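Local coordinates for putative rhamnosidase (Streptomyces avermitilis, PDB 3W5M), which hydrolyses terminal non-reducing alpha-L-rhamnose residues from alpha-L-rhamnosides, including citrus flavonoids and gum arabic, at residues P632-R637 with F914-Y919. Sequence-based numbering, arbitrary orientation.
Sequences PARDER and FNHYAY
P632 and N915 have the nearest CA atoms, 7.2 Å apart, where the loop segment 632-637 passes the largely irregular segment 914-919, with 158 Å² buried in all. Here the proline ring lies against N915: P632 CD rests 3.4 Å from N915 O, and P632 CG meets the amide at N915 ND2, a van der Waals touch. The second touch pairs R634 with H916, whose CE1 lies 3.6 Å from R634 NH2. That nitrogen reaches the imidazole edge near the ring plane, and the two planes are 48° apart, so this is an edge contact and not a parallel stack. An extended chain from CG to NE (chi2 172°, chi3 175°) carries the guanidinium this far. Side-on, R634 NE (2.9 Å) and NH2 (3.1 Å) both grip E636 OE1, while NH1 forms a salt bridge with E895. A leucine in place of R634 would probably leave both carboxylates without this shared cation and H916 without its edge neighbour. S913 OG bonds H916 ND1, which should limit the ring's rotation. R634, D635, E636 and H916 all bind rhamnose; with E636 the inferred proton donor and E895 the inferred acceptor, the contact forms part of the catalytic pocket of the (alpha/alpha)6-barrel.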
ATOM      1  N   PRO A 632      -0.789   3.654   6.457  1.00 21.66           N
ATOM      2  CA  PRO A 632      -1.289   4.389   5.287  1.00 21.35           C
ATOM      3  C   PRO A 632      -1.450   5.896   5.530  1.00 21.60           C
ATOM      4  O   PRO A 632      -1.903   6.624   4.624  1.00 23.03           O
ATOM      5  CB  PRO A 632      -2.659   3.752   5.064  1.00 21.92           C
ATOM      6  CG  PRO A 632      -3.122   3.405   6.449  1.00 21.31           C
ATOM      7  CD  PRO A 632      -1.884   3.084   7.264  1.00 20.94           C
ATOM      8  N   ALA A 633      -1.090   6.369   6.716  1.00 20.63           N
ATOM      9  CA  ALA A 633      -1.520   7.713   7.134  1.00 21.16           C
ATOM     10  C   ALA A 633      -0.375   8.716   7.298  1.00 21.72           C
ATOM     11  O   ALA A 633      -0.442   9.826   6.756  1.00 19.41           O
ATOM     12  CB  ALA A 633      -2.403   7.645   8.384  1.00 21.49           C
ATOM     13  N   ARG A 634       0.682   8.361   8.037  1.00 21.48           N
ATOM     14  CA  ARG A 634       1.765   9.316   8.224  1.00 21.45           C
ATOM     15  C   ARG A 634       2.679   9.423   7.014  1.00 22.17           C
ATOM     16  O   ARG A 634       2.445   8.769   5.985  1.00 23.46           O
ATOM     17  CB  ARG A 634       2.578   8.996   9.495  1.00 22.62           C
ATOM     18  CG  ARG A 634       3.366   7.703   9.420  1.00 23.24           C
ATOM     19  CD  ARG A 634       4.265   7.614  10.650  1.00 24.87           C
ATOM     20  NE  ARG A 634       5.005   6.349  10.748  1.00 23.68           N
ATOM     21  CZ  ARG A 634       4.894   5.495  11.765  1.00 22.51           C
ATOM     22  NH1 ARG A 634       4.064   5.752  12.776  1.00 25.72           N
ATOM     23  NH2 ARG A 634       5.600   4.375  11.776  1.00 22.36           N
ATOM     24  N   ASP A 635       3.736  10.222   7.140  1.00 21.54           N
ATOM     25  CA  ASP A 635       4.743  10.354   6.072  1.00 21.54           C
ATOM     26  C   ASP A 635       5.706   9.126   6.048  1.00 22.29           C
ATOM     27  O   ASP A 635       6.919   9.265   6.253  1.00 22.67           O
ATOM     28  CB  ASP A 635       5.526  11.655   6.230  1.00 22.72           C
ATOM     29  CG  ASP A 635       6.269  11.741   7.583  1.00 26.56           C
ATOM     30  OD1 ASP A 635       6.024  10.891   8.492  1.00 26.91           O
ATOM     31  OD2 ASP A 635       7.093  12.686   7.743  1.00 27.82           O
ATOM     32  N   GLU A 636       5.148   7.936   5.801  1.00 20.40           N
ATOM     33  CA  GLU A 636       5.949   6.725   5.683  1.00 19.66           C
ATOM     34  C   GLU A 636       5.336   5.902   4.548  1.00 18.03           C
ATOM     35  O   GLU A 636       5.612   6.208   3.412  1.00 18.20           O
ATOM     36  CB  GLU A 636       6.067   5.998   7.035  1.00 20.52           C
ATOM     37  CG  GLU A 636       7.185   4.976   7.024  1.00 24.23           C
ATOM     38  CD  GLU A 636       7.834   4.768   8.374  1.00 27.55           C
ATOM     39  OE1 GLU A 636       7.349   5.350   9.385  1.00 27.65           O
ATOM     40  OE2 GLU A 636       8.855   4.024   8.408  1.00 27.44           O
ATOM     41  N   ARG A 637       4.466   4.939   4.838  1.00 17.64           N
ATOM     42  CA  ARG A 637       3.760   4.163   3.783  1.00 17.63           C
ATOM     43  C   ARG A 637       4.743   3.445   2.891  1.00 18.85           C
ATOM     44  O   ARG A 637       4.646   3.511   1.664  1.00 17.78           O
ATOM     45  CB  ARG A 637       2.871   5.091   2.932  1.00 17.82           C
ATOM     46  CG  ARG A 637       2.253   6.195   3.786  1.00 17.51           C
ATOM     47  CD  ARG A 637       1.096   6.855   3.029  1.00 19.58           C
ATOM     48  NE  ARG A 637       0.641   8.070   3.695  1.00 19.63           N
ATOM     49  CZ  ARG A 637      -0.217   8.909   3.117  1.00 20.85           C
ATOM     50  NH1 ARG A 637      -0.654   8.622   1.895  1.00 19.45           N
ATOM     51  NH2 ARG A 637      -0.606  10.025   3.735  1.00 23.10           N
ATOM     52  N   PHE A 914      -2.128   4.535  14.160  1.00 23.93           N
ATOM     53  CA  PHE A 914      -3.295   3.778  14.589  1.00 23.48           C
ATOM     54  C   PHE A 914      -3.767   2.744  13.568  1.00 22.56           C
ATOM     55  O   PHE A 914      -4.901   2.264  13.642  1.00 25.06           O
ATOM     56  CB  PHE A 914      -4.427   4.716  15.004  1.00 24.74           C
ATOM     57  CG  PHE A 914      -4.065   5.570  16.178  1.00 25.20           C
ATOM     58  CD1 PHE A 914      -3.378   6.764  15.995  1.00 26.81           C
ATOM     59  CD2 PHE A 914      -4.319   5.129  17.474  1.00 26.77           C
ATOM     60  CE1 PHE A 914      -3.009   7.541  17.091  1.00 27.99           C
ATOM     61  CE2 PHE A 914      -3.954   5.895  18.576  1.00 28.08           C
ATOM     62  CZ  PHE A 914      -3.291   7.095  18.382  1.00 28.59           C
ATOM     63  N   ASN A 915      -2.882   2.386  12.636  1.00 22.35           N
ATOM     64  CA  ASN A 915      -3.228   1.460  11.558  1.00 20.45           C
ATOM     65  C   ASN A 915      -1.975   0.741  10.998  1.00 21.47           C
ATOM     66  O   ASN A 915      -1.563   0.982   9.869  1.00 21.18           O
ATOM     67  CB  ASN A 915      -3.983   2.235  10.439  1.00 20.90           C
ATOM     68  CG  ASN A 915      -4.815   1.334   9.535  1.00 20.69           C
ATOM     69  OD1 ASN A 915      -4.787   0.106   9.631  1.00 20.14           O
ATOM     70  ND2 ASN A 915      -5.598   1.960   8.648  1.00 19.19           N
ATOM     71  N   HIS A 916      -1.348  -0.100  11.823  1.00 21.65           N
ATOM     72  CA  HIS A 916      -0.296  -1.044  11.412  1.00 23.13           C
ATOM     73  C   HIS A 916      -0.880  -2.445  11.546  1.00 23.67           C
ATOM     74  O   HIS A 916      -1.475  -2.755  12.579  1.00 25.95           O
ATOM     75  CB  HIS A 916       0.873  -0.997  12.390  1.00 24.31           C
ATOM     76  CG  HIS A 916       1.965  -0.045  12.019  1.00 23.55           C
ATOM     77  ND1 HIS A 916       1.789   1.326  12.026  1.00 24.86           N
ATOM     78  CD2 HIS A 916       3.269  -0.257  11.718  1.00 25.16           C
ATOM     79  CE1 HIS A 916       2.925   1.917  11.705  1.00 23.68           C
ATOM     80  NE2 HIS A 916       3.841   0.982  11.513  1.00 24.50           N
ATOM     81  N   TYR A 917      -0.718  -3.315  10.545  1.00 23.92           N
ATOM     82  CA  TYR A 917      -1.331  -4.626  10.670  1.00 24.12           C
ATOM     83  C   TYR A 917      -0.584  -5.633  11.574  1.00 25.55           C
ATOM     84  O   TYR A 917      -1.141  -6.686  11.881  1.00 26.99           O
ATOM     85  CB  TYR A 917      -1.648  -5.288   9.305  1.00 24.30           C
ATOM     86  CG  TYR A 917      -0.568  -5.247   8.253  1.00 25.46           C
ATOM     87  CD1 TYR A 917       0.732  -5.719   8.497  1.00 23.68           C
ATOM     88  CD2 TYR A 917      -0.863  -4.781   6.990  1.00 27.11           C
ATOM     89  CE1 TYR A 917       1.710  -5.679   7.510  1.00 24.96           C
ATOM     90  CE2 TYR A 917       0.093  -4.743   5.998  1.00 27.08           C
ATOM     91  CZ  TYR A 917       1.373  -5.193   6.253  1.00 26.26           C
ATOM     92  OH  TYR A 917       2.298  -5.134   5.248  1.00 25.04           O
ATOM     93  N   ALA A 918       0.629  -5.300  12.015  1.00 24.84           N
ATOM     94  CA  ALA A 918       1.518  -6.292  12.671  1.00 26.30           C
ATOM     95  C   ALA A 918       0.843  -7.081  13.804  1.00 28.06           C
ATOM     96  O   ALA A 918       0.914  -8.326  13.835  1.00 25.28           O
ATOM     97  CB  ALA A 918       2.806  -5.638  13.165  1.00 27.45           C
ATOM     98  N   TYR A 919       0.190  -6.379  14.737  1.00 26.72           N
ATOM     99  CA  TYR A 919      -0.485  -7.072  15.846  1.00 27.01           C
ATOM    100  C   TYR A 919      -1.790  -7.772  15.466  1.00 28.02           C
ATOM    101  O   TYR A 919      -2.352  -8.514  16.271  1.00 30.40           O
ATOM    102  CB  TYR A 919      -0.662  -6.139  17.067  1.00 27.91           C
ATOM    103  CG  TYR A 919       0.673  -5.723  17.673  1.00 28.47           C
ATOM    104  CD1 TYR A 919       1.695  -6.659  17.864  1.00 30.46           C
ATOM    105  CD2 TYR A 919       0.918  -4.402  18.061  1.00 30.28           C
ATOM    106  CE1 TYR A 919       2.919  -6.296  18.402  1.00 31.12           C
ATOM    107  CE2 TYR A 919       2.135  -4.031  18.604  1.00 31.93           C
ATOM    108  CZ  TYR A 919       3.131  -4.985  18.776  1.00 33.53           C
ATOM    109  OH  TYR A 919       4.336  -4.621  19.317  1.00 35.24           O
TER